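Local coordinates for venom protein 51.1 (Lychas mucronatus, PDB 6ATY) that probably acts as a secreted neurotoxin of scorpion venom that decreases the action potential of myelinated nerves, at residues T27-C30 and C35-S38. Sequence-based numbering, arbitrary orientation.
Sequences TGYC and CHCS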
ATOM      1  N   THR A  27      -1.096  -0.490  -8.068  1.00 18.09           N
ATOM      2  CA  THR A  27      -2.025  -0.429  -6.979  1.00 18.42           C
ATOM      3  C   THR A  27      -1.493  -0.940  -5.681  1.00 15.12           C
ATOM      4  O   THR A  27      -0.369  -1.420  -5.611  1.00 13.92           O
ATOM      5  CB  THR A  27      -3.387  -1.033  -7.336  1.00 20.90           C
ATOM      6  OG1 THR A  27      -4.400  -0.461  -6.459  1.00 21.42           O
ATOM      7  CG2 THR A  27      -3.326  -2.590  -7.322  1.00 22.76           C
ATOM      8  N   GLY A  28      -2.259  -0.695  -4.632  1.00 14.82           N
ATOM      9  CA  GLY A  28      -1.816  -1.042  -3.271  1.00 14.85           C
ATOM     10  C   GLY A  28      -2.996  -1.116  -2.332  1.00 14.97           C
ATOM     11  O   GLY A  28      -4.067  -0.614  -2.664  1.00 14.55           O
ATOM     12  N   TYR A  29      -2.788  -1.734  -1.175  1.00 13.29           N
ATOM     13  CA  TYR A  29      -3.839  -1.907  -0.179  1.00 13.80           C
ATOM     14  C   TYR A  29      -3.159  -2.181   1.168  1.00 11.86           C
ATOM     15  O   TYR A  29      -2.007  -2.605   1.221  1.00 11.03           O
ATOM     16  CB  TYR A  29      -4.751  -3.092  -0.531  1.00 15.44           C
ATOM     17  CG  TYR A  29      -4.012  -4.409  -0.549  1.00 18.08           C
ATOM     18  CD1 TYR A  29      -3.256  -4.774  -1.663  1.00 21.79           C
ATOM     19  CD2 TYR A  29      -4.011  -5.267   0.539  1.00 19.90           C
ATOM     20  CE1 TYR A  29      -2.550  -5.972  -1.708  1.00 23.39           C
ATOM     21  CE2 TYR A  29      -3.286  -6.481   0.502  1.00 21.84           C
ATOM     22  CZ  TYR A  29      -2.552  -6.805  -0.640  1.00 24.35           C
ATOM     23  OH  TYR A  29      -1.835  -8.009  -0.752  1.00 29.82           O
ATOM     24  N   CYS A  30      -3.891  -1.896   2.217  1.00 11.47           N
ATOM     25  CA  CYS A  30      -3.467  -2.108   3.564  1.00 11.40           C
ATOM     26  C   CYS A  30      -3.868  -3.542   3.938  1.00 12.53           C
ATOM     27  O   CYS A  30      -5.043  -3.888   3.968  1.00 13.95           O
ATOM     28  CB  CYS A  30      -4.131  -1.124   4.495  1.00 11.56           C
ATOM     29  SG  CYS A  30      -3.384  -1.118   6.133  1.00 11.86           S
ATOM     30  N   CYS A  35       1.320  -1.388   4.263  1.00 10.74           N
ATOM     31  CA  CYS A  35       0.991  -1.280   2.811  1.00 10.23           C
ATOM     32  C   CYS A  35       1.664  -2.362   1.951  1.00 10.02           C
ATOM     33  O   CYS A  35       2.910  -2.590   2.041  1.00  9.89           O
ATOM     34  CB  CYS A  35       1.359   0.086   2.261  1.00 10.69           C
ATOM     35  SG  CYS A  35       0.314   1.436   2.836  1.00 11.00           S
ATOM     36  N   HIS A  36       0.827  -2.996   1.129  1.00 10.24           N
ATOM     37  CA  HIS A  36       1.270  -3.870   0.035  1.00 12.14           C
ATOM     38  C   HIS A  36       1.037  -3.190  -1.297  1.00 12.89           C
ATOM     39  O   HIS A  36       0.094  -2.383  -1.434  1.00 11.83           O
ATOM     40  CB  HIS A  36       0.492  -5.180   0.093  1.00 13.55           C
ATOM     41  CG  HIS A  36       0.829  -6.004   1.284  1.00 15.68           C
ATOM     42  ND1 HIS A  36       1.392  -7.257   1.190  1.00 17.19           N
ATOM     43  CD2 HIS A  36       0.784  -5.707   2.608  1.00 17.47           C
ATOM     44  CE1 HIS A  36       1.617  -7.731   2.404  1.00 19.26           C
ATOM     45  NE2 HIS A  36       1.265  -6.803   3.286  1.00 20.04           N
ATOM     46  N   CYS A  37       1.896  -3.497  -2.276  1.00 12.65           N
ATOM     47  CA  CYS A  37       1.765  -2.927  -3.631  1.00 12.90           C
ATOM     48  C   CYS A  37       1.831  -4.047  -4.648  1.00 14.31           C
ATOM     49  O   CYS A  37       2.447  -5.083  -4.391  1.00 13.04           O
ATOM     50  CB  CYS A  37       2.905  -1.938  -3.933  1.00 12.32           C
ATOM     51  SG  CYS A  37       3.160  -0.650  -2.711  1.00 11.88           S
ATOM     52  N   SER A  38       1.176  -3.876  -5.789  1.00 16.22           N
ATOM     53  CA  SER A  38       1.426  -4.791  -6.914  1.00 18.85           C
ATOM     54  C   SER A  38       1.342  -4.063  -8.229  1.00 18.21           C
ATOM     55  O   SER A  38       0.781  -2.949  -8.289  1.00 17.47           O
ATOM     56  CB  SER A  38       0.449  -5.965  -6.896  1.00 22.60           C
ATOM     57  OG  SER A  38      -0.816  -5.576  -6.412  1.00 26.61           O
TER
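T27 and S38 bond twice through their backbones, T27 N to S38 O at 3.1 Å and S38 N to T27 O at 2.9 Å. Two residues on, Y29 and H36 repeat the exchange: H36 N reaches Y29 O at 2.9 Å, Y29 N reaches H36 O at 3.0 Å. G28 and C37 form the non-hydrogen-bonded pair between them, their CA atoms 4.1 Å apart, and C37 CA adds a CA-H...O contact to T27 O. The two strands make the antiparallel beta hairpin of the cysteine-stabilised alpha/beta (CS-alpha/beta) motif of scorpion toxins, whose three-stranded sheet packs against helix 16-22. Disulfides from C35 to C16 and from C37 to C20 bind that helix to the hairpin, on the sheet face opposite Y29 and H36; C30 is joined to C9. On the other face, Y29 has CG between its backbone N and carbonyl carbon (chi1 63°), which brings the phenol against H36 of the facing strand. H36 CB lies over one face of the ring, offset toward the rim, 3.5 Å from Y29 CZ, a CH-pi contact. The imidazole is nearly parallel to the phenol, planes at 25°, but displaced so far that the rings hardly stack. S2 OG, of the first modelled residue and probably a remnant of the construct, bonds both H36 ND1 and Y29 OH. T27 CG2 touches S38 OG loosely at 4.0 Å, while T27 OG1 bonds E17.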